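PDB 7D78: DltD domain-containing protein from Beauveria bassiana, which probably acts as an alpha/beta-hydrolase-fold thioesterase that cyclises polyketide chains to form medium-ring lactones. Local coordinates for residues A[60-65]-A[217-222]; A[70-75]-A[82-87]; A[131-136]-A[298-303]; A[157-162]-A[203-208]. All blocks are in the same frame, centred on the assembly; numbering follows the deposited sequence.

Contact 1 (A[60-65]-A[217-222]); sequences FNCVKE and GFMGAV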
loop_
_atom_site.group_PDB
_atom_site.type_symbol
_atom_site.label_atom_id
_atom_site.label_comp_id
_atom_site.label_asym_id
_atom_site.label_seq_id
_atom_site.Cartn_x
_atom_site.Cartn_y
_atom_site.Cartn_z
ATOM N N PHE A 60 2.338 4.175 16.877
ATOM C CA PHE A 60 1.003 4.171 16.287
ATOM C C PHE A 60 0.114 5.246 16.898
ATOM O O PHE A 60 -0.251 5.161 18.073
ATOM C CB PHE A 60 0.392 2.778 16.461
ATOM C CG PHE A 60 -0.915 2.569 15.737
ATOM C CD1 PHE A 60 -0.942 2.337 14.363
ATOM C CD2 PHE A 60 -2.104 2.533 16.438
ATOM C CE1 PHE A 60 -2.141 2.100 13.701
ATOM C CE2 PHE A 60 -3.310 2.296 15.785
ATOM C CZ PHE A 60 -3.326 2.082 14.417
ATOM N N ASN A 61 -0.227 6.269 16.118
ATOM C CA ASN A 61 -1.060 7.396 16.552
ATOM C C ASN A 61 -0.403 8.231 17.643
ATOM O O ASN A 61 -1.081 9.056 18.269
ATOM C CB ASN A 61 -2.450 6.943 17.039
ATOM C CG ASN A 61 -3.520 8.005 16.805
ATOM O OD1 ASN A 61 -3.481 8.721 15.799
ATOM N ND2 ASN A 61 -4.472 8.121 17.733
ATOM N N CYS A 62 0.891 8.050 17.897
ATOM C CA CYS A 62 1.577 8.806 18.936
ATOM C C CYS A 62 2.060 10.147 18.407
ATOM O O CYS A 62 2.318 10.308 17.208
ATOM C CB CYS A 62 2.760 8.014 19.492
ATOM S SG CYS A 62 2.214 6.467 20.244
ATOM N N VAL A 63 2.189 11.111 19.323
ATOM C CA VAL A 63 2.691 12.432 18.984
ATOM C C VAL A 63 4.143 12.534 19.436
ATOM O O VAL A 63 4.617 11.782 20.296
ATOM C CB VAL A 63 1.825 13.578 19.579
ATOM C CG1 VAL A 63 0.425 13.567 18.946
ATOM C CG2 VAL A 63 1.731 13.497 21.105
ATOM N N LYS A 64 4.861 13.484 18.833
ATOM C CA LYS A 64 6.302 13.601 19.030
ATOM C C LYS A 64 6.669 13.894 20.482
ATOM O O LYS A 64 7.798 13.602 20.890
ATOM C CB LYS A 64 6.854 14.698 18.107
ATOM C CG LYS A 64 6.170 16.075 18.308
ATOM C CD LYS A 64 6.395 16.995 17.112
ATOM C CE LYS A 64 5.815 18.395 17.366
ATOM N NZ LYS A 64 4.377 18.301 17.762
ATOM N N GLU A 65 5.740 14.448 21.269
ATOM C CA GLU A 65 6.011 14.817 22.658
ATOM C C GLU A 65 6.026 13.626 23.606
ATOM O O GLU A 65 6.475 13.768 24.748
ATOM C CB GLU A 65 4.970 15.836 23.154
ATOM C CG GLU A 65 5.065 17.195 22.492
ATOM C CD GLU A 65 4.364 17.247 21.142
ATOM O OE1 GLU A 65 3.696 16.251 20.771
ATOM O OE2 GLU A 65 4.489 18.287 20.453
ATOM N N GLY A 217 -4.407 2.076 28.739
ATOM C CA GLY A 217 -4.023 2.990 29.806
ATOM C C GLY A 217 -3.031 4.038 29.345
ATOM O O GLY A 217 -3.137 5.212 29.707
ATOM N N PHE A 218 -2.061 3.631 28.529
ATOM C CA PHE A 218 -1.060 4.559 28.021
ATOM C C PHE A 218 -1.695 5.646 27.159
ATOM O O PHE A 218 -1.371 6.831 27.293
ATOM C CB PHE A 218 -0.024 3.769 27.230
ATOM C CG PHE A 218 1.054 4.600 26.628
ATOM C CD1 PHE A 218 2.047 5.154 27.420
ATOM C CD2 PHE A 218 1.107 4.785 25.261
ATOM C CE1 PHE A 218 3.062 5.903 26.865
ATOM C CE2 PHE A 218 2.123 5.512 24.697
ATOM C CZ PHE A 218 3.103 6.087 25.503
ATOM N N MET A 219 -2.608 5.257 26.262
ATOM C CA MET A 219 -3.249 6.238 25.389
ATOM C C MET A 219 -4.193 7.143 26.169
ATOM O O MET A 219 -4.325 8.332 25.853
ATOM C CB MET A 219 -4.009 5.528 24.270
ATOM C CG MET A 219 -3.119 4.846 23.243
ATOM S SD MET A 219 -1.986 6.014 22.466
ATOM C CE MET A 219 -1.340 4.978 21.145
ATOM N N GLY A 220 -4.880 6.590 27.174
ATOM C CA GLY A 220 -5.810 7.353 27.987
ATOM C C GLY A 220 -5.165 8.147 29.094
ATOM O O GLY A 220 -5.814 9.021 29.676
ATOM N N ALA A 221 -3.899 7.865 29.389
ATOM C CA ALA A 221 -3.147 8.589 30.402
ATOM C C ALA A 221 -2.214 9.630 29.808
ATOM O O ALA A 221 -1.370 10.163 30.531
ATOM C CB ALA A 221 -2.351 7.626 31.283
ATOM N N VAL A 222 -2.344 9.938 28.512
ATOM C CA VAL A 222 -1.781 11.172 27.970
ATOM C C VAL A 222 -2.785 12.266 28.328
ATOM O O VAL A 222 -3.008 13.218 27.569
ATOM C CB VAL A 222 -1.499 11.087 26.456
ATOM C CG1 VAL A 222 -0.558 12.213 26.015
ATOM C CG2 VAL A 222 -0.880 9.743 26.111
#
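M219 reaches from helix 210-220 to F60 and C62, which lie in the loop after strand 51-57 of the alpha/beta-hydrolase sheet. The helix belongs to the long insertion between strands 150-156 and 259-264, where enzymes of this fold commonly carry a lid. The backbones stay well apart, with M219 CA 8.5 Å from C62 CA, so one side chain spans most of the distance. From CB, the M219 chain starts with CG beside its own backbone N (chi1 -70°). CB and CG make no close approach to the loop. The chain then bends at chi2 (-58°), which turns SD toward the loop. SD still makes no close contact across the segments. Beyond it the chain runs straight, and only the methyl CE arrives. CE lies 4.0 Å from C62 SG, an apolar contact between a methyl and a thiol. F218, the residue before M219 on the helix, packs against M66, further along the same loop. The side-chain amide of N61 is held elsewhere, by N99 and the K233 carbonyl. The backbone N of F60 bonds a glycerol that also bonds S134, consistent with an oxyanion-hole position. M219 CE stands almost straight off the F60 carbonyl, 3.3 Å from F60 O.

Contact 2 (A[70-75]-A[82-87]); sequences DIAETF and TYIYDP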
loop_
_atom_site.group_PDB
_atom_site.type_symbol
_atom_site.label_atom_id
_atom_site.label_comp_id
_atom_site.label_asym_id
_atom_site.label_seq_id
_atom_site.Cartn_x
_atom_site.Cartn_y
_atom_site.Cartn_z
ATOM N N ASP A 70 13.063 13.096 25.495
ATOM C CA ASP A 70 14.173 12.687 26.351
ATOM C C ASP A 70 15.287 12.038 25.541
ATOM O O ASP A 70 16.471 12.313 25.771
ATOM C CB ASP A 70 13.675 11.733 27.432
ATOM C CG ASP A 70 12.762 12.411 28.427
ATOM O OD1 ASP A 70 12.903 13.639 28.625
ATOM O OD2 ASP A 70 11.908 11.715 29.011
ATOM N N ILE A 71 14.929 11.170 24.590
ATOM C CA ILE A 71 15.925 10.521 23.741
ATOM C C ILE A 71 16.607 11.544 22.836
ATOM O O ILE A 71 17.831 11.502 22.642
ATOM C CB ILE A 71 15.268 9.391 22.921
ATOM C CG1 ILE A 71 14.424 8.483 23.817
ATOM C CG2 ILE A 71 16.310 8.574 22.154
ATOM C CD1 ILE A 71 15.224 7.436 24.545
ATOM N N ALA A 72 15.832 12.482 22.275
ATOM C CA ALA A 72 16.395 13.472 21.359
ATOM C C ALA A 72 17.404 14.382 22.054
ATOM O O ALA A 72 18.419 14.769 21.455
ATOM C CB ALA A 72 15.283 14.314 20.742
ATOM N N GLU A 73 17.117 14.775 23.298
ATOM C CA GLU A 73 18.061 15.599 24.052
ATOM C C GLU A 73 19.397 14.883 24.231
ATOM O O GLU A 73 20.461 15.500 24.103
ATOM C CB GLU A 73 17.466 15.962 25.414
ATOM C CG GLU A 73 16.205 16.806 25.323
ATOM C CD GLU A 73 15.573 17.061 26.684
ATOM O OE1 GLU A 73 16.229 16.782 27.710
ATOM O OE2 GLU A 73 14.422 17.542 26.726
ATOM N N THR A 74 19.360 13.581 24.528
ATOM C CA THR A 74 20.595 12.808 24.644
ATOM C C THR A 74 21.316 12.737 23.308
ATOM O O THR A 74 22.534 12.942 23.238
ATOM C CB THR A 74 20.300 11.400 25.168
ATOM O OG1 THR A 74 19.738 11.486 26.480
ATOM C CG2 THR A 74 21.581 10.562 25.232
ATOM N N PHE A 75 20.578 12.443 22.235
ATOM C CA PHE A 75 21.184 12.423 20.906
ATOM C C PHE A 75 21.844 13.761 20.600
ATOM O O PHE A 75 22.990 13.815 20.141
ATOM C CB PHE A 75 20.127 12.098 19.847
ATOM C CG PHE A 75 19.711 10.649 19.802
ATOM C CD1 PHE A 75 20.489 9.658 20.381
ATOM C CD2 PHE A 75 18.535 10.277 19.150
ATOM C CE1 PHE A 75 20.105 8.323 20.323
ATOM C CE2 PHE A 75 18.138 8.943 19.092
ATOM C CZ PHE A 75 18.918 7.964 19.676
ATOM N N THR A 82 18.684 16.003 15.775
ATOM C CA THR A 82 17.575 15.074 15.948
ATOM C C THR A 82 16.266 15.760 15.581
ATOM O O THR A 82 15.989 16.868 16.046
ATOM C CB THR A 82 17.513 14.532 17.386
ATOM O OG1 THR A 82 18.776 13.953 17.734
ATOM C CG2 THR A 82 16.454 13.453 17.484
ATOM N N TYR A 83 15.470 15.100 14.743
ATOM C CA TYR A 83 14.152 15.583 14.335
ATOM C C TYR A 83 13.107 14.582 14.802
ATOM O O TYR A 83 13.116 13.428 14.363
ATOM C CB TYR A 83 14.086 15.747 12.813
ATOM C CG TYR A 83 12.814 16.385 12.264
ATOM C CD1 TYR A 83 12.381 17.614 12.729
ATOM C CD2 TYR A 83 12.080 15.773 11.239
ATOM C CE1 TYR A 83 11.245 18.223 12.217
ATOM C CE2 TYR A 83 10.940 16.380 10.706
ATOM C CZ TYR A 83 10.524 17.609 11.208
ATOM O OH TYR A 83 9.394 18.240 10.711
ATOM N N ILE A 84 12.243 14.999 15.727
ATOM C CA ILE A 84 11.035 14.253 16.071
ATOM C C ILE A 84 9.862 14.971 15.427
ATOM O O ILE A 84 9.760 16.201 15.515
ATOM C CB ILE A 84 10.830 14.146 17.594
ATOM C CG1 ILE A 84 12.153 14.117 18.355
ATOM C CG2 ILE A 84 10.002 12.914 17.945
ATOM C CD1 ILE A 84 11.936 14.164 19.850
ATOM N N TYR A 85 8.972 14.223 14.784
ATOM C CA TYR A 85 7.883 14.846 14.045
ATOM C C TYR A 85 6.582 14.089 14.277
ATOM O O TYR A 85 6.576 12.906 14.638
ATOM C CB TYR A 85 8.198 14.919 12.526
ATOM C CG TYR A 85 8.181 13.553 11.855
ATOM C CD1 TYR A 85 9.300 12.730 11.889
ATOM C CD2 TYR A 85 7.030 13.076 11.227
ATOM C CE1 TYR A 85 9.283 11.461 11.304
ATOM C CE2 TYR A 85 6.995 11.815 10.648
ATOM C CZ TYR A 85 8.121 11.015 10.689
ATOM O OH TYR A 85 8.081 9.782 10.105
ATOM N N ASP A 86 5.475 14.811 14.093
ATOM C CA ASP A 86 4.148 14.207 14.061
ATOM C C ASP A 86 3.867 13.707 12.654
ATOM O O ASP A 86 3.872 14.512 11.712
ATOM C CB ASP A 86 3.075 15.215 14.470
ATOM C CG ASP A 86 3.112 15.546 15.965
ATOM O OD1 ASP A 86 3.527 14.682 16.760
ATOM O OD2 ASP A 86 2.687 16.660 16.341
ATOM N N PRO A 87 3.624 12.415 12.453
ATOM C CA PRO A 87 3.339 11.935 11.096
ATOM C C PRO A 87 2.053 12.540 10.545
ATOM O O PRO A 87 1.258 13.167 11.247
ATOM C CB PRO A 87 3.217 10.411 11.267
ATOM C CG PRO A 87 3.951 10.109 12.573
ATOM C CD PRO A 87 3.648 11.316 13.436
#
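A72 and F75 pack on T82 and I84 in a buried helix-on-sheet contact. It lies within a beta-alpha-beta crossover, where helix 68-77 links the parallel neighbours 51-57 and 81-86. Helix and strand run nearly antiparallel, at 165°, with their axes 8.6 Å apart. The small A72 allows this approach. Its CB points at the strand and meets T82 CG2 at 3.6 Å. I84 CD1 also reaches A72 CB, but I84 is modelled in two conformers, so the exact closeness is doubtful. T82 turns its two branches to different tasks. With chi1 at -55°, CG2 lies anti to the backbone N and faces A72, while OG1 lies beside that N. OG1 comes within 3.1 Å of F75 CB and sits at the edge of the F75 ring, near its plane. Its hydrogen bond is made to F80 O, just before the strand segment. Replacing T82 with an alanine would probably open a gap beside A72 CB and leave F80 O without its hydroxyl partner. On one face of the F75 ring lies I71 CG2, 3.5 Å above the plane and offset toward the rim. Further out, F75 meets W131 edge-to-face. Helix 305-319 packs on I71, T74 and F75, and strand 39-45 flanks the other side of 81-86, with Y45 touching A72 and I84.

Contact 3 (A[131-136]-A[298-303]); sequences WGMSFG and TVLSGE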
loop_
_atom_site.group_PDB
_atom_site.type_symbol
_atom_site.label_atom_id
_atom_site.label_comp_id
_atom_site.label_asym_id
_atom_site.label_seq_id
_atom_site.Cartn_x
_atom_site.Cartn_y
_atom_site.Cartn_z
ATOM N N TRP A 131 15.246 6.406 12.641
ATOM C CA TRP A 131 15.006 5.826 13.955
ATOM C C TRP A 131 13.499 5.757 14.139
ATOM O O TRP A 131 12.794 6.718 13.823
ATOM C CB TRP A 131 15.660 6.707 15.035
ATOM C CG TRP A 131 15.642 6.208 16.462
ATOM C CD1 TRP A 131 16.709 5.720 17.169
ATOM C CD2 TRP A 131 14.530 6.213 17.370
ATOM N NE1 TRP A 131 16.326 5.403 18.449
ATOM C CE2 TRP A 131 14.994 5.697 18.600
ATOM C CE3 TRP A 131 13.184 6.593 17.260
ATOM C CZ2 TRP A 131 14.158 5.544 19.713
ATOM C CZ3 TRP A 131 12.350 6.441 18.377
ATOM C CH2 TRP A 131 12.845 5.926 19.582
ATOM N N GLY A 132 13.001 4.636 14.625
ATOM C CA GLY A 132 11.566 4.496 14.803
ATOM C C GLY A 132 11.244 3.616 15.983
ATOM O O GLY A 132 11.940 2.632 16.254
ATOM N N MET A 133 10.166 3.961 16.685
ATOM C CA MET A 133 9.687 3.169 17.806
ATOM C C MET A 133 8.354 2.521 17.466
ATOM O O MET A 133 7.453 3.184 16.942
ATOM C CB MET A 133 9.526 4.016 19.065
ATOM C CG MET A 133 9.022 3.197 20.250
ATOM S SD MET A 133 9.548 3.959 21.778
ATOM C CE MET A 133 8.738 2.897 22.981
ATOM N N SER A 134 8.231 1.231 17.779
ATOM C CA SER A 134 6.965 0.505 17.662
ATOM C C SER A 134 6.576 0.516 16.186
ATOM O O SER A 134 7.440 0.225 15.340
ATOM C CB SER A 134 5.948 1.120 18.621
ATOM O OG SER A 134 4.716 0.420 18.580
ATOM N N PHE A 135 5.322 0.821 15.843
ATOM C CA PHE A 135 4.851 1.049 14.479
ATOM C C PHE A 135 5.815 1.924 13.669
ATOM O O PHE A 135 6.058 1.660 12.482
ATOM C CB PHE A 135 3.454 1.690 14.562
ATOM C CG PHE A 135 2.665 1.650 13.288
ATOM C CD1 PHE A 135 1.887 0.547 12.980
ATOM C CD2 PHE A 135 2.635 2.750 12.436
ATOM C CE1 PHE A 135 1.129 0.513 11.815
ATOM C CE2 PHE A 135 1.883 2.720 11.260
ATOM C CZ PHE A 135 1.132 1.600 10.951
ATOM N N GLY A 136 6.379 2.959 14.303
ATOM C CA GLY A 136 7.285 3.853 13.599
ATOM C C GLY A 136 8.606 3.213 13.199
ATOM O O GLY A 136 9.235 3.639 12.223
ATOM N N THR A 298 7.977 0.344 27.875
ATOM C CA THR A 298 9.021 0.629 28.849
ATOM C C THR A 298 10.405 0.270 28.338
ATOM O O THR A 298 11.379 0.345 29.095
ATOM C CB THR A 298 8.743 -0.121 30.159
ATOM O OG1 THR A 298 8.703 -1.533 29.907
ATOM C CG2 THR A 298 7.410 0.324 30.763
ATOM N N VAL A 299 10.514 -0.131 27.070
ATOM C CA VAL A 299 11.794 -0.594 26.545
ATOM C C VAL A 299 12.854 0.498 26.631
ATOM O O VAL A 299 14.046 0.202 26.767
ATOM C CB VAL A 299 11.599 -1.105 25.105
ATOM C CG1 VAL A 299 11.014 0.001 24.222
ATOM C CG2 VAL A 299 12.898 -1.658 24.541
ATOM N N LEU A 300 12.450 1.771 26.583
ATOM C CA LEU A 300 13.393 2.882 26.652
ATOM C C LEU A 300 13.275 3.676 27.955
ATOM O O LEU A 300 13.702 4.834 28.016
ATOM C CB LEU A 300 13.215 3.802 25.438
ATOM C CG LEU A 300 13.519 3.151 24.078
ATOM C CD1 LEU A 300 13.493 4.150 22.937
ATOM C CD2 LEU A 300 14.864 2.429 24.104
ATOM N N SER A 301 12.720 3.076 29.006
ATOM C CA SER A 301 12.495 3.768 30.268
ATOM C C SER A 301 13.121 2.983 31.413
ATOM O O SER A 301 13.437 1.798 31.285
ATOM C CB SER A 301 10.998 3.959 30.558
ATOM O OG SER A 301 10.271 4.273 29.388
ATOM N N GLY A 302 13.273 3.656 32.553
ATOM C CA GLY A 302 13.738 2.947 33.725
ATOM C C GLY A 302 15.203 2.579 33.594
ATOM O O GLY A 302 15.944 3.124 32.782
ATOM N N GLU A 303 15.621 1.625 34.419
ATOM C CA GLU A 303 17.024 1.257 34.412
ATOM C C GLU A 303 17.337 0.418 33.182
ATOM O O GLU A 303 16.464 -0.246 32.616
ATOM C CB GLU A 303 17.408 0.514 35.695
ATOM C CG GLU A 303 18.915 0.577 36.034
ATOM C CD GLU A 303 19.582 1.906 35.652
ATOM O OE1 GLU A 303 19.001 2.988 35.913
ATOM O OE2 GLU A 303 20.696 1.866 35.080
#
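M133 and L300 mark the nearest backbone approach, yet their CA atoms are 9.6 Å apart, so side chains make the whole contact. Strand 127-133 supplies W131 and M133. The loop before helix 305-319 supplies V299 and L300, the two corner residues of a type I turn from T298 to S301. The turn is closed by S301 N to T298 O at 3.0 Å and presents both corner side chains to the strand. L300 and W131 come at each other from opposite directions. L300 CD1 meets the six-membered end of the indole in its plane, at the edge, 3.6 Å from W131 CZ2. The same methyl is 4.1 Å from M133 SD, so it touches both indole and thioether. M133 is fully extended, with CG anti to the backbone N (chi1 180°), which carries its sulfur and methyl past L300 to V299. There M133 CE lies 3.9 Å from V299 CG1. V156 of the next strand touches W131, V299 and L300, and M312 of helix 305-319 touches W131 and L300. Just beyond M133, S134 takes a strained backbone (phi 63°, psi -134°) between strand and helix. A CB on G132 would clash with G136 O. S134 OG bonds H296 NE2. This is consistent with a nucleophile elbow, and S134, H296 and D267 are probably the Ser-His-Asp triad of an alpha/beta hydrolase.

Contact 4 (A[157-162]-A[203-208]); sequences CPILSF and GMAGSG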
loop_
_atom_site.group_PDB
_atom_site.type_symbol
_atom_site.label_atom_id
_atom_site.label_comp_id
_atom_site.label_asym_id
_atom_site.label_seq_id
_atom_site.Cartn_x
_atom_site.Cartn_y
_atom_site.Cartn_z
ATOM N N CYS A 157 11.345 -2.005 19.211
ATOM C CA CYS A 157 10.139 -2.822 19.334
ATOM C C CYS A 157 9.227 -2.724 18.100
ATOM O O CYS A 157 8.042 -2.403 18.227
ATOM C CB CYS A 157 9.370 -2.475 20.607
ATOM S SG CYS A 157 8.786 -0.746 20.753
ATOM N N PRO A 158 9.750 -3.001 16.905
ATOM C CA PRO A 158 8.902 -2.905 15.707
ATOM C C PRO A 158 7.712 -3.854 15.785
ATOM O O PRO A 158 7.822 -4.978 16.276
ATOM C CB PRO A 158 9.851 -3.295 14.568
ATOM C CG PRO A 158 10.909 -4.124 15.220
ATOM C CD PRO A 158 11.093 -3.516 16.585
ATOM N N ILE A 159 6.558 -3.381 15.297
ATOM C CA ILE A 159 5.349 -4.187 15.178
ATOM C C ILE A 159 5.224 -4.648 13.730
ATOM O O ILE A 159 5.242 -3.826 12.805
ATOM C CB ILE A 159 4.093 -3.408 15.597
ATOM C CG1 ILE A 159 4.088 -3.101 17.095
ATOM C CG2 ILE A 159 2.878 -4.277 15.352
ATOM C CD1 ILE A 159 2.874 -2.244 17.522
ATOM N N LEU A 160 5.060 -5.958 13.526
ATOM C CA LEU A 160 5.141 -6.533 12.193
ATOM C C LEU A 160 3.889 -7.268 11.737
ATOM O O LEU A 160 3.857 -7.752 10.595
ATOM C CB LEU A 160 6.345 -7.480 12.111
ATOM C CG LEU A 160 7.686 -6.812 12.410
ATOM C CD1 LEU A 160 8.737 -7.876 12.721
ATOM C CD2 LEU A 160 8.122 -5.961 11.226
ATOM N N SER A 161 2.862 -7.368 12.574
ATOM C CA SER A 161 1.591 -7.962 12.182
ATOM C C SER A 161 0.488 -7.252 12.957
ATOM O O SER A 161 0.748 -6.606 13.978
ATOM C CB SER A 161 1.554 -9.474 12.451
ATOM O OG SER A 161 1.746 -9.732 13.833
ATOM N N PHE A 162 -0.750 -7.377 12.463
ATOM C CA PHE A 162 -1.833 -6.535 12.973
ATOM C C PHE A 162 -3.169 -7.252 13.131
ATOM O O PHE A 162 -3.899 -6.983 14.089
ATOM C CB PHE A 162 -1.983 -5.313 12.063
ATOM C CG PHE A 162 -0.718 -4.516 11.965
ATOM C CD1 PHE A 162 -0.389 -3.600 12.962
ATOM C CD2 PHE A 162 0.189 -4.757 10.945
ATOM C CE1 PHE A 162 0.802 -2.895 12.919
ATOM C CE2 PHE A 162 1.384 -4.058 10.887
ATOM C CZ PHE A 162 1.687 -3.121 11.874
ATOM N N GLY A 203 -7.750 -6.780 16.299
ATOM C CA GLY A 203 -6.933 -7.559 17.215
ATOM C C GLY A 203 -5.459 -7.207 17.234
ATOM O O GLY A 203 -4.627 -8.085 17.487
ATOM N N MET A 204 -5.102 -5.944 17.003
ATOM C CA MET A 204 -3.692 -5.593 16.872
ATOM C C MET A 204 -3.084 -5.239 18.223
ATOM O O MET A 204 -3.782 -4.813 19.148
ATOM C CB MET A 204 -3.507 -4.417 15.904
ATOM C CG MET A 204 -4.180 -3.119 16.342
ATOM S SD MET A 204 -3.740 -1.669 15.317
ATOM C CE MET A 204 -2.124 -1.286 15.986
ATOM N N ALA A 205 -1.767 -5.432 18.319
ATOM C CA ALA A 205 -0.936 -4.831 19.371
ATOM C C ALA A 205 -1.388 -5.235 20.773
ATOM O O ALA A 205 -1.467 -4.405 21.683
ATOM C CB ALA A 205 -0.895 -3.307 19.240
ATOM N N GLY A 206 -1.678 -6.519 20.955
ATOM C CA GLY A 206 -2.018 -7.037 22.264
ATOM C C GLY A 206 -3.492 -7.074 22.576
ATOM O O GLY A 206 -3.854 -7.375 23.721
ATOM N N SER A 207 -4.349 -6.792 21.593
ATOM C CA SER A 207 -5.792 -6.763 21.804
ATOM C C SER A 207 -6.287 -8.096 22.344
ATOM O O SER A 207 -6.014 -9.155 21.774
ATOM C CB SER A 207 -6.498 -6.426 20.488
ATOM O OG SER A 207 -7.901 -6.591 20.577
ATOM N N GLY A 208 -7.028 -8.039 23.446
ATOM C CA GLY A 208 -7.488 -9.230 24.114
ATOM C C GLY A 208 -6.562 -9.730 25.196
ATOM O O GLY A 208 -6.943 -10.629 25.956
HETATM O O HOH W 1 -0.596 -7.087 16.340
#
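F162 and M204 bring together two irregular loops. Segment 157-162 follows strand 150-156 of the central sheet. Segment 203-208 precedes helix 210-220 in the insertion of this alpha/beta hydrolase. The apolar contacts are two. M204 bends at chi3 (-78°), and its methyl CE comes to the edge of the F162 ring, near the ring plane, 4.2 Å from F162 CD1. I159 CD1 lies 4.3 Å from A205 CB. Backbone packing is closer. F162 O lies 3.1 Å from M204 CA and also touches M204 CB. It is not hydrogen-bonded to M204 N, because the angle is poor; that N-H is taken by N200 OD1. The polar link is a single water. It donates to S161 O and accepts from A205 N, each at 2.8 Å. The water thus gives both the S161 carbonyl and the A205 amide a partner. Local backbone shape sets the rest. M204 to S207 form a type I' turn, closed by S207 N to M204 O, and both A205 and G206 take positive phi. G203 and G206 have backbone angles that call for glycine. I159 touches S134 and H296, and F162 meets the W245 ring. A glycerol lies near A205. The chemistry implies that between these two segments the link is apolar packing and one bridging water, not direct hydrogen bonds, next to the probable catalytic site.

All four contacts are buried; none is a surface contact. Contacts 2 and 3 pack a helix and a loop, respectively, on the central sheet. They touch through F75 and W131, and through I71 and L300, and are wholly side-chain packing. Contacts 1 and 4 join the sheet's loops to the insertion holding helix 210-220, and they use more backbone: a carbonyl met by a methionine in both, and a water in contact 4. They meet at F60 and M204. Contact 3 holds the probable nucleophile, which I159 of contact 4 touches, and F135 lies against both F60 and F162. The salt bridge of K64 with D86 ties contact 1 to contact 2.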